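Side-chain contacts in enzyme subtilase SubTY from Bacillus sp. TY145 (Bacillus sp., PDB 5FFN), which probably hydrolyses peptide bonds in proteins as a subtilisin-like serine endopeptidase that carries bound calcium and sodium ions: residues I29-L34 and L260-W265; H123-A128 and V154-G159; S148-A153 and G179-L184; G161-A166 and S274-E279. One frame throughout, in Å; residues are numbered along the deposited sequence.

Contact 1 of 4, residues I29-L34 and L260-W265; sequences IKVAVL and LAAKIW
Ile29 meets Ala262 and Trp265 where a strand of the central, mostly parallel sheet of the subtilisin α/β fold is covered by helix 250-267. The two segments run nearly antiparallel, at 165°, with their axes 8.6 Å apart. That spacing suits the residues involved: Ala262, with a lone methyl, faces the strand and brings helix backbone and sheet close, while Trp265, one turn later, reaches toward Ile29. Ile29 fills the step between them with both of its branches. With CG2 anti to the backbone N and CG1 beside it (chi1 -51°), the CG2 methyl lies 3.9 Å from CB of Ala262, and the longer branch carries CD1 to 3.6 Å from CB of Trp265. The Ile29 and Trp265 side chains cross at about a right angle, and CD1 nears the indole obliquely. The polar end of the indole is used: NE1 donates to Leu271 O, which helps fix the ring's rotation. Val31 adds a smaller touch. Strand 29-35 ends at Asp35, and helix 250-267 carries Ser251; with His72 they probably form the catalytic triad. Beside all these apolar touches, CG1 of Ile29 lies 3.4 Å from the backbone O of Ala262.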
loop_
_atom_site.group_PDB
_atom_site.type_symbol
_atom_site.label_atom_id
_atom_site.label_comp_id
_atom_site.label_asym_id
_atom_site.label_seq_id
_atom_site.Cartn_x
_atom_site.Cartn_y
_atom_site.Cartn_z
ATOM N N ILE A 29 9.316 14.313 9.684
ATOM C CA ILE A 29 8.488 13.105 9.843
ATOM C C ILE A 29 9.278 11.921 9.295
ATOM O O ILE A 29 10.059 12.092 8.355
ATOM C CB ILE A 29 7.160 13.247 9.060
ATOM C CG1 ILE A 29 6.456 14.589 9.409
ATOM C CG2 ILE A 29 6.231 12.033 9.302
ATOM C CD1 ILE A 29 6.183 14.781 10.896
ATOM N N LYS A 30 9.032 10.730 9.852
ATOM C CA LYS A 30 9.597 9.486 9.356
ATOM C C LYS A 30 8.471 8.637 8.716
ATOM O O LYS A 30 7.360 8.537 9.291
ATOM C CB LYS A 30 10.227 8.666 10.462
ATOM C CG LYS A 30 11.018 9.460 11.495
ATOM C CD LYS A 30 12.155 10.295 10.865
ATOM C CE LYS A 30 12.770 11.263 11.872
ATOM N NZ LYS A 30 13.889 12.022 11.181
ATOM N N VAL A 31 8.752 8.070 7.557
ATOM C CA VAL A 31 7.837 7.065 6.971
ATOM C C VAL A 31 8.566 5.725 6.960
ATOM O O VAL A 31 9.659 5.571 6.346
ATOM C CB VAL A 31 7.303 7.448 5.592
ATOM C CG1 VAL A 31 6.323 6.368 5.097
ATOM C CG2 VAL A 31 6.614 8.813 5.645
ATOM N N ALA A 32 7.972 4.770 7.672
ATOM C CA ALA A 32 8.486 3.403 7.728
ATOM C C ALA A 32 7.824 2.574 6.621
ATOM O O ALA A 32 6.612 2.276 6.668
ATOM C CB ALA A 32 8.294 2.786 9.097
ATOM N N VAL A 33 8.624 2.250 5.611
ATOM C CA VAL A 33 8.163 1.437 4.482
ATOM C C VAL A 33 8.544 -0.004 4.770
ATOM O O VAL A 33 9.747 -0.402 4.677
ATOM C CB VAL A 33 8.720 1.932 3.140
ATOM C CG1 VAL A 33 8.342 0.986 2.012
ATOM C CG2 VAL A 33 8.236 3.346 2.864
ATOM N N LEU A 34 7.526 -0.785 5.120
ATOM C CA LEU A 34 7.675 -2.206 5.512
ATOM C C LEU A 34 7.334 -3.007 4.257
ATOM O O LEU A 34 6.181 -3.149 3.890
ATOM C CB LEU A 34 6.773 -2.564 6.698
ATOM C CG LEU A 34 7.335 -2.342 8.098
ATOM C CD1 LEU A 34 7.774 -0.861 8.337
ATOM C CD2 LEU A 34 6.332 -2.834 9.176
ATOM N N LEU A 260 1.101 11.855 1.898
ATOM C CA LEU A 260 0.219 12.970 2.226
ATOM C C LEU A 260 0.161 13.151 3.740
ATOM O O LEU A 260 0.301 14.280 4.238
ATOM C CB LEU A 260 -1.169 12.773 1.670
ATOM C CG LEU A 260 -2.147 13.926 1.973
ATOM C CD1 LEU A 260 -1.666 15.202 1.343
ATOM C CD2 LEU A 260 -3.583 13.583 1.535
ATOM N N ALA A 261 -0.000 12.033 4.466
ATOM C CA ALA A 261 0.054 12.064 5.929
ATOM C C ALA A 261 1.336 12.766 6.462
ATOM O O ALA A 261 1.273 13.624 7.359
ATOM C CB ALA A 261 -0.052 10.643 6.505
ATOM N N ALA A 262 2.486 12.392 5.914
ATOM C CA ALA A 262 3.785 12.986 6.342
ATOM C C ALA A 262 3.839 14.491 6.058
ATOM O O ALA A 262 4.332 15.286 6.896
ATOM C CB ALA A 262 4.930 12.289 5.652
ATOM N N LYS A 263 3.327 14.860 4.890
ATOM C CA LYS A 263 3.235 16.250 4.444
ATOM C C LYS A 263 2.377 17.077 5.401
ATOM O O LYS A 263 2.815 18.163 5.846
ATOM C CB LYS A 263 2.755 16.328 2.999
ATOM C CG LYS A 263 2.778 17.736 2.367
ATOM C CD LYS A 263 2.137 17.712 0.987
ATOM C CE LYS A 263 2.005 19.091 0.374
ATOM N NZ LYS A 263 3.312 19.829 0.178
ATOM N N ILE A 264 1.191 16.556 5.741
ATOM C CA ILE A 264 0.284 17.205 6.675
ATOM C C ILE A 264 0.947 17.332 8.062
ATOM O O ILE A 264 0.956 18.423 8.677
ATOM C CB ILE A 264 -1.076 16.452 6.753
ATOM C CG1 ILE A 264 -1.798 16.500 5.381
ATOM C CG2 ILE A 264 -1.978 16.986 7.873
ATOM C CD1 ILE A 264 -3.000 15.524 5.292
ATOM N N TRP A 265 1.567 16.239 8.515
ATOM C CA TRP A 265 2.124 16.190 9.862
ATOM C C TRP A 265 3.267 17.199 10.041
ATOM O O TRP A 265 3.373 17.841 11.070
ATOM C CB TRP A 265 2.624 14.791 10.189
ATOM C CG TRP A 265 2.513 14.437 11.614
ATOM C CD1 TRP A 265 2.174 15.263 12.680
ATOM C CD2 TRP A 265 2.627 13.123 12.160
ATOM N NE1 TRP A 265 2.116 14.529 13.840
ATOM C CE2 TRP A 265 2.360 13.213 13.548
ATOM C CE3 TRP A 265 2.929 11.867 11.612
ATOM C CZ2 TRP A 265 2.393 12.099 14.387
ATOM C CZ3 TRP A 265 2.984 10.772 12.476
ATOM C CH2 TRP A 265 2.696 10.899 13.822
#

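Contact 2 of 4, residues H123-A128 and V154-G159; sequences HVADEA and VDYAYG
Tyr156 stretches from one helix to the next and meets Asp126 with its phenol group, while Ala125 and Ala157 touch nearer the sheet. The ring gets there because its CG is anti to the backbone N (chi1 178°), which swings it out across the groove between helices 114-131 and 148-159. Its OH donates a short hydrogen bond, 2.5 Å, to OD1 of Asp126. The acceptor lies at the edge of the ring, in its plane, and uses the syn lone pair, on the side of OD2. Carboxylate and ring planes stand 88° apart, so the carboxylate is turned square to the ring it meets. A bond this short is consistent with an ionised carboxylate facing a good donor. Arg122 makes a cation-pi contact with the same ring, and its charge would probably polarise the phenol further.

On the sheet side of this polar bridge the interface is small and apolar. CB of Ala125 rests 3.6 Å from CA of Ala157 and 3.8 Å from its CB, and it also nears CE2 of Tyr156 obliquely, at 3.9 Å. Alanines suit the place: the CA atoms of Ala125 and Ala157 come within 4.8 Å, a spacing that matches residues ending in a single methyl. The axes lie 8.7 Å apart and are inclined by only 15°. Such closely packed, nearly parallel neighbours on one face of a parallel sheet are characteristic of α/β folds like that of subtilases, in which helix 148-159 forms the β-α-β crossover between strands 134-142 and 163-167.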
loop_
_atom_site.group_PDB
_atom_site.type_symbol
_atom_site.label_atom_id
_atom_site.label_comp_id
_atom_site.label_asym_id
_atom_site.label_seq_id
_atom_site.Cartn_x
_atom_site.Cartn_y
_atom_site.Cartn_z
ATOM N N HIS A 123 8.705 -3.152 16.226
ATOM C CA HIS A 123 9.996 -2.483 16.248
ATOM C C HIS A 123 9.868 -0.993 15.856
ATOM O O HIS A 123 10.414 -0.135 16.517
ATOM C CB HIS A 123 10.992 -3.235 15.384
ATOM C CG HIS A 123 12.383 -2.686 15.458
ATOM N ND1 HIS A 123 13.233 -2.945 16.511
ATOM C CD2 HIS A 123 13.061 -1.872 14.620
ATOM C CE1 HIS A 123 14.374 -2.297 16.325
ATOM N NE2 HIS A 123 14.305 -1.646 15.180
ATOM N N VAL A 124 9.097 -0.688 14.818
ATOM C CA VAL A 124 8.805 0.709 14.490
ATOM C C VAL A 124 8.293 1.460 15.726
ATOM O O VAL A 124 8.787 2.542 16.034
ATOM C CB VAL A 124 7.764 0.853 13.331
ATOM C CG1 VAL A 124 7.359 2.340 13.130
ATOM C CG2 VAL A 124 8.280 0.271 12.040
ATOM N N ALA A 125 7.295 0.893 16.395
ATOM C CA ALA A 125 6.651 1.505 17.567
ATOM C C ALA A 125 7.667 1.744 18.686
ATOM O O ALA A 125 7.719 2.834 19.267
ATOM C CB ALA A 125 5.516 0.652 18.056
ATOM N N ASP A 126 8.531 0.748 18.901
ATOM C CA ASP A 126 9.576 0.854 19.924
ATOM C C ASP A 126 10.583 1.935 19.564
ATOM O O ASP A 126 10.955 2.736 20.420
ATOM C CB ASP A 126 10.246 -0.492 20.129
ATOM C CG ASP A 126 9.364 -1.481 20.878
ATOM O OD1 ASP A 126 8.382 -1.098 21.521
ATOM O OD2 ASP A 126 9.657 -2.682 20.841
ATOM N N GLU A 127 10.977 1.989 18.297
ATOM C CA GLU A 127 11.895 3.017 17.808
ATOM C C GLU A 127 11.266 4.399 17.929
ATOM O O GLU A 127 11.941 5.369 18.314
ATOM C CB GLU A 127 12.309 2.759 16.365
ATOM C CG GLU A 127 13.228 1.564 16.201
ATOM C CD GLU A 127 14.617 1.830 16.753
ATOM O OE1 GLU A 127 15.310 2.727 16.261
ATOM O OE2 GLU A 127 14.974 1.146 17.712
ATOM N N ALA A 128 9.982 4.488 17.586
ATOM C CA ALA A 128 9.244 5.753 17.687
ATOM C C ALA A 128 9.180 6.268 19.118
ATOM O O ALA A 128 9.457 7.448 19.384
ATOM C CB ALA A 128 7.798 5.609 17.065
ATOM N N VAL A 154 -0.147 -4.171 15.009
ATOM C CA VAL A 154 -0.749 -2.905 14.578
ATOM C C VAL A 154 -1.329 -2.152 15.786
ATOM O O VAL A 154 -1.123 -0.934 15.906
ATOM C CB VAL A 154 -1.818 -3.164 13.481
ATOM C CG1 VAL A 154 -2.766 -1.947 13.312
ATOM C CG2 VAL A 154 -1.135 -3.594 12.197
ATOM N N ASP A 155 -2.062 -2.857 16.654
ATOM C CA ASP A 155 -2.671 -2.216 17.845
ATOM C C ASP A 155 -1.612 -1.694 18.809
ATOM O O ASP A 155 -1.794 -0.663 19.402
ATOM C CB ASP A 155 -3.664 -3.136 18.544
ATOM C CG ASP A 155 -4.904 -3.393 17.695
ATOM O OD1 ASP A 155 -5.119 -2.645 16.713
ATOM O OD2 ASP A 155 -5.622 -4.364 17.973
ATOM N N TYR A 156 -0.528 -2.452 18.957
ATOM C CA TYR A 156 0.598 -2.045 19.772
ATOM C C TYR A 156 1.189 -0.738 19.245
ATOM O O TYR A 156 1.423 0.196 20.019
ATOM C CB TYR A 156 1.649 -3.133 19.755
ATOM C CG TYR A 156 2.913 -2.832 20.530
ATOM C CD1 TYR A 156 2.917 -2.904 21.927
ATOM C CD2 TYR A 156 4.103 -2.512 19.883
ATOM C CE1 TYR A 156 4.077 -2.687 22.632
ATOM C CE2 TYR A 156 5.283 -2.300 20.589
ATOM C CZ TYR A 156 5.254 -2.382 21.958
ATOM O OH TYR A 156 6.427 -2.202 22.657
ATOM N N ALA A 157 1.384 -0.660 17.926
ATOM C CA ALA A 157 1.979 0.519 17.312
ATOM C C ALA A 157 1.042 1.701 17.379
ATOM O O ALA A 157 1.487 2.833 17.640
ATOM C CB ALA A 157 2.378 0.213 15.889
ATOM N N TYR A 158 -0.244 1.459 17.152
ATOM C CA TYR A 158 -1.238 2.549 17.184
ATOM C C TYR A 158 -1.327 3.099 18.605
ATOM O O TYR A 158 -1.499 4.312 18.809
ATOM C CB TYR A 158 -2.609 2.076 16.718
ATOM C CG TYR A 158 -3.577 3.204 16.342
ATOM C CD1 TYR A 158 -3.422 3.898 15.147
ATOM C CD2 TYR A 158 -4.618 3.592 17.196
ATOM C CE1 TYR A 158 -4.307 4.935 14.780
ATOM C CE2 TYR A 158 -5.504 4.636 16.842
ATOM C CZ TYR A 158 -5.340 5.290 15.620
ATOM O OH TYR A 158 -6.182 6.301 15.220
ATOM N N GLY A 159 -1.151 2.200 19.580
ATOM C CA GLY A 159 -1.198 2.563 20.995
ATOM C C GLY A 159 -0.004 3.379 21.423
ATOM O O GLY A 159 -0.046 3.989 22.478
#

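Contact 3 of 4, residues S148-A153 and G179-L184; sequences SLIASA and GFPGGL. With NA (sodium ion), chain E.
A sodium ion is gripped by five oxygens, among them the backbone O of Leu184, the residue whose side chain packs against Ala151. Gly182 O and Leu184 O each lie 2.3 Å from the ion; two waters and Ala187 O complete the set. A type I turn from Pro181 to Leu184 presents the first two carbonyls, closed by Leu184 N bonding to Pro181 O at 3.0 Å. Gly183, lacking a side chain, lets its N approach Gly179 O to 2.7 Å.

The other side of the loop is apolar and leans on helix 148-159. CD1 of Leu184 sits 3.7 Å from CA of Ala151, and CD2 lies 3.8 Å from its CB, so the leucine fork straddles a residue small enough to admit both methyls. Pro181, after a cis peptide bond, offers CB to Ile150 CG2 at 3.9 Å. With CG1 of Ile150 beside the backbone N (chi1 -73°), the CG2 methyl stands anti to it and meets the loop; Ile150 also packs on an apolar side chain of another protein chain.

Neutral carbonyls and waters, without the aspartates that take part in both calcium sites, are consistent with a preference for a singly charged ion, while the helix backs the loop that holds them.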
loop_
_atom_site.group_PDB
_atom_site.type_symbol
_atom_site.label_atom_id
_atom_site.label_comp_id
_atom_site.label_asym_id
_atom_site.label_seq_id
_atom_site.Cartn_x
_atom_site.Cartn_y
_atom_site.Cartn_z
ATOM N N SER A 148 -4.135 -12.342 13.116
ATOM C CA SER A 148 -4.165 -11.711 14.448
ATOM C C SER A 148 -2.798 -11.330 15.038
ATOM O O SER A 148 -2.738 -10.476 15.959
ATOM C CB SER A 148 -4.977 -12.544 15.422
ATOM O OG SER A 148 -6.368 -12.493 15.123
ATOM N N LEU A 149 -1.724 -11.990 14.581
ATOM C CA LEU A 149 -0.400 -11.675 15.065
ATOM C C LEU A 149 -0.057 -10.267 14.540
ATOM O O LEU A 149 0.381 -9.380 15.253
ATOM C CB LEU A 149 0.640 -12.678 14.583
ATOM C CG LEU A 149 2.058 -12.406 15.119
ATOM C CD1 LEU A 149 2.067 -12.447 16.682
ATOM C CD2 LEU A 149 3.074 -13.335 14.505
ATOM N N ILE A 150 -0.264 -10.071 13.261
ATOM C CA ILE A 150 -0.080 -8.750 12.653
ATOM C C ILE A 150 -1.030 -7.723 13.316
ATOM O O ILE A 150 -0.616 -6.568 13.592
ATOM C CB ILE A 150 -0.232 -8.831 11.120
ATOM C CG1 ILE A 150 0.996 -9.516 10.541
ATOM C CG2 ILE A 150 -0.403 -7.419 10.475
ATOM C CD1 ILE A 150 0.928 -9.780 9.051
ATOM N N ALA A 151 -2.254 -8.125 13.577
ATOM C CA ALA A 151 -3.256 -7.229 14.181
ATOM C C ALA A 151 -2.809 -6.776 15.566
ATOM O O ALA A 151 -2.915 -5.580 15.911
ATOM C CB ALA A 151 -4.628 -7.931 14.283
ATOM N N SER A 152 -2.281 -7.729 16.361
ATOM C CA SER A 152 -1.735 -7.395 17.672
ATOM C C SER A 152 -0.626 -6.326 17.571
ATOM O O SER A 152 -0.599 -5.342 18.368
ATOM C CB SER A 152 -1.202 -8.648 18.356
ATOM O OG SER A 152 -0.580 -8.323 19.595
ATOM N N ALA A 153 0.233 -6.488 16.573
ATOM C CA ALA A 153 1.363 -5.558 16.321
ATOM C C ALA A 153 0.842 -4.185 15.905
ATOM O O ALA A 153 1.302 -3.130 16.421
ATOM C CB ALA A 153 2.268 -6.123 15.294
ATOM N N GLY A 179 -8.866 -6.864 2.478
ATOM C CA GLY A 179 -7.910 -7.681 3.246
ATOM C C GLY A 179 -7.273 -6.929 4.417
ATOM O O GLY A 179 -7.730 -5.854 4.841
ATOM N N PHE A 180 -6.252 -7.552 4.952
ATOM C CA PHE A 180 -5.629 -7.187 6.223
ATOM C C PHE A 180 -4.111 -7.112 6.041
ATOM O O PHE A 180 -3.540 -7.939 5.331
ATOM C CB PHE A 180 -6.017 -8.220 7.305
ATOM C CG PHE A 180 -7.484 -8.219 7.577
ATOM C CD1 PHE A 180 -8.346 -8.964 6.760
ATOM C CD2 PHE A 180 -8.024 -7.397 8.570
ATOM C CE1 PHE A 180 -9.738 -8.895 6.962
ATOM C CE2 PHE A 180 -9.403 -7.342 8.780
ATOM C CZ PHE A 180 -10.254 -8.086 7.967
ATOM N N PRO A 181 -3.446 -6.184 6.744
ATOM C CA PRO A 181 -4.012 -5.365 7.840
ATOM C C PRO A 181 -4.873 -4.160 7.510
ATOM O O PRO A 181 -5.358 -3.520 8.436
ATOM C CB PRO A 181 -2.729 -4.890 8.586
ATOM C CG PRO A 181 -1.769 -4.790 7.541
ATOM C CD PRO A 181 -1.999 -5.952 6.615
ATOM N N GLY A 182 -5.038 -3.809 6.229
ATOM C CA GLY A 182 -5.887 -2.678 5.858
ATOM C C GLY A 182 -7.224 -2.637 6.575
ATOM O O GLY A 182 -7.614 -1.591 7.098
ATOM N N GLY A 183 -7.912 -3.793 6.606
ATOM C CA GLY A 183 -9.237 -3.945 7.191
ATOM C C GLY A 183 -9.328 -3.869 8.711
ATOM O O GLY A 183 -10.435 -3.952 9.270
ATOM N N LEU A 184 -8.194 -3.704 9.386
ATOM C CA LEU A 184 -8.193 -3.526 10.853
ATOM C C LEU A 184 -8.727 -2.163 11.252
ATOM O O LEU A 184 -8.510 -1.159 10.552
ATOM C CB LEU A 184 -6.817 -3.725 11.450
ATOM C CG LEU A 184 -6.216 -5.101 11.194
ATOM C CD1 LEU A 184 -4.732 -5.084 11.583
ATOM C CD2 LEU A 184 -7.019 -6.218 11.933
HETATM NA NA NA E . -8.887 -0.261 8.499
HETATM O O HOH W 1 -11.068 -0.984 8.314
HETATM O O HOH W 2 -9.766 1.640 7.350
#

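Contact 4 of 4, residues G161-A166 and S274-E279; sequences GVLIVA and SQLRTE
Leu163 is the residue of 161-166 that meets helix 273-286, touching both Leu276 and Arg277. The segment opens two residues earlier at Gly161, whose positive phi (78°) suits glycine as the C-prime residue of a Schellman motif ending helix 148-159: its N bonds to Tyr158 O, and Val162 N to Ala157 O. Val162 turns to Ile137 on the neighbouring strand.

At Leu163 the side chain points at the helix, and with CG anti to the backbone N (chi1 -175°) its fork opens over two residues. CD2 lies 3.8 Å from CD2 of Leu276, the two side chains crossing at about a right angle, and CD1 lies 3.8 Å from CB of Arg277. Leucine fits because it reaches both. Arg277 gives only its aliphatic root here; the extended chain carries the guanidinium away from Leu163 to a salt bridge with Glu227 and a hydrogen bond to Val185 O, with the bound sodium ion about 5 Å from the nearest atom of the side chain.

Ile164 faces the other way, toward Val154 and Tyr158 of helix 148-159. Val165 returns to the side of Leu163 and packs on Val257, and Ala166 reaches Pro181. Along the helix, Ser274 O accepts from Thr278 N and, at 2.9 Å, Thr278 OG1, from opposite faces of its plane. A strand with helices over both faces, following its crossover helix, is typical of the three-layer α/β/α subtilase core.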
loop_
_atom_site.group_PDB
_atom_site.type_symbol
_atom_site.label_atom_id
_atom_site.label_comp_id
_atom_site.label_asym_id
_atom_site.label_seq_id
_atom_site.Cartn_x
_atom_site.Cartn_y
_atom_site.Cartn_z
ATOM N N GLY A 161 1.293 5.782 19.319
ATOM C CA GLY A 161 1.225 7.024 18.534
ATOM C C GLY A 161 1.767 6.986 17.116
ATOM O O GLY A 161 2.170 8.027 16.574
ATOM N N VAL A 162 1.856 5.780 16.538
ATOM C CA VAL A 162 2.329 5.574 15.159
ATOM C C VAL A 162 1.100 5.422 14.248
ATOM O O VAL A 162 0.193 4.631 14.558
ATOM C CB VAL A 162 3.203 4.288 15.027
ATOM C CG1 VAL A 162 3.603 4.043 13.566
ATOM C CG2 VAL A 162 4.479 4.389 15.884
ATOM N N LEU A 163 1.036 6.203 13.176
ATOM C CA LEU A 163 -0.064 6.078 12.205
ATOM C C LEU A 163 0.237 4.865 11.309
ATOM O O LEU A 163 1.363 4.705 10.838
ATOM C CB LEU A 163 -0.155 7.317 11.331
ATOM C CG LEU A 163 -1.341 7.348 10.371
ATOM C CD1 LEU A 163 -2.644 7.410 11.168
ATOM C CD2 LEU A 163 -1.209 8.499 9.435
ATOM N N ILE A 164 -0.768 4.045 11.049
ATOM C CA ILE A 164 -0.625 2.891 10.162
ATOM C C ILE A 164 -1.524 3.084 8.930
ATOM O O ILE A 164 -2.764 3.206 9.048
ATOM C CB ILE A 164 -0.959 1.519 10.869
ATOM C CG1 ILE A 164 -0.032 1.257 12.080
ATOM C CG2 ILE A 164 -0.804 0.360 9.924
ATOM C CD1 ILE A 164 -0.664 1.588 13.346
ATOM N N VAL A 165 -0.881 3.029 7.781
ATOM C CA VAL A 165 -1.543 3.154 6.493
ATOM C C VAL A 165 -1.263 1.887 5.685
ATOM O O VAL A 165 -0.104 1.467 5.571
ATOM C CB VAL A 165 -1.055 4.426 5.745
ATOM C CG1 VAL A 165 -1.839 4.569 4.449
ATOM C CG2 VAL A 165 -1.233 5.699 6.599
ATOM N N ALA A 166 -2.314 1.227 5.166
ATOM C CA ALA A 166 -2.179 -0.085 4.574
ATOM C C ALA A 166 -3.125 -0.275 3.378
ATOM O O ALA A 166 -4.215 0.334 3.300
ATOM C CB ALA A 166 -2.380 -1.203 5.594
ATOM N N SER A 274 -3.593 10.305 15.748
ATOM C CA SER A 274 -5.050 10.168 15.561
ATOM C C SER A 274 -5.699 11.465 15.094
ATOM O O SER A 274 -6.658 11.437 14.322
ATOM C CB SER A 274 -5.741 9.631 16.809
ATOM O OG SER A 274 -5.659 10.564 17.874
ATOM N N GLN A 275 -5.174 12.611 15.524
ATOM C CA GLN A 275 -5.626 13.882 14.921
ATOM C C GLN A 275 -5.271 13.950 13.411
ATOM O O GLN A 275 -6.089 14.380 12.603
ATOM C CB GLN A 275 -4.999 15.094 15.618
ATOM C CG GLN A 275 -5.485 15.404 17.045
ATOM C CD GLN A 275 -4.687 16.577 17.611
ATOM O OE1 GLN A 275 -3.470 16.472 17.775
ATOM N NE2 GLN A 275 -5.361 17.721 17.863
ATOM N N LEU A 276 -4.074 13.455 13.075
ATOM C CA LEU A 276 -3.616 13.371 11.675
ATOM C C LEU A 276 -4.585 12.465 10.884
ATOM O O LEU A 276 -5.026 12.809 9.781
ATOM C CB LEU A 276 -2.165 12.872 11.619
ATOM C CG LEU A 276 -1.610 12.590 10.225
ATOM C CD1 LEU A 276 -1.635 13.835 9.389
ATOM C CD2 LEU A 276 -0.222 12.027 10.349
ATOM N N ARG A 277 -4.916 11.316 11.452
ATOM C CA ARG A 277 -5.833 10.377 10.819
ATOM C C ARG A 277 -7.197 11.019 10.601
ATOM O O ARG A 277 -7.825 10.832 9.552
ATOM C CB ARG A 277 -6.014 9.142 11.697
ATOM C CG ARG A 277 -6.923 8.111 11.096
ATOM C CD ARG A 277 -6.946 6.858 11.878
ATOM N NE ARG A 277 -7.780 5.833 11.247
ATOM C CZ ARG A 277 -8.068 4.662 11.807
ATOM N NH1 ARG A 277 -7.648 4.363 13.025
ATOM N NH2 ARG A 277 -8.785 3.777 11.146
ATOM N N THR A 278 -7.649 11.777 11.612
ATOM C CA THR A 278 -8.944 12.438 11.547
ATOM C C THR A 278 -8.968 13.462 10.411
ATOM O O THR A 278 -9.983 13.629 9.745
ATOM C CB THR A 278 -9.246 13.104 12.917
ATOM O OG1 THR A 278 -9.431 12.053 13.859
ATOM C CG2 THR A 278 -10.463 13.956 12.900
ATOM N N GLU A 279 -7.868 14.157 10.230
ATOM C CA GLU A 279 -7.762 15.190 9.207
ATOM C C GLU A 279 -7.640 14.536 7.814
ATOM O O GLU A 279 -8.163 15.072 6.845
ATOM C CB GLU A 279 -6.624 16.136 9.537
ATOM C CG GLU A 279 -6.245 17.096 8.488
ATOM C CD GLU A 279 -7.304 18.112 8.057
ATOM O OE1 GLU A 279 -8.476 18.134 8.491
ATOM O OE2 GLU A 279 -6.944 18.892 7.163
#

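How the contacts relate
Contacts 1 and 4 lie on one face of the central sheet, under the consecutive helices 250-267 and 273-286, and are joined where Trp265 and Ile264 pack on Leu276. Contacts 2 and 3 share helix 148-159 over the other face; Val154 of contact 2 touches Leu184 of contact 3. Across the sheet, Ala32 and Leu34 of contact 1 meet Val124 of contact 2, so one strand serves both layers. Contacts 1, 3 and 4 are buried and apolar where their segments meet. Contact 2, only partly buried, adds the sole hydrogen bond between paired segments, and contact 3 backs an ion site with its packing.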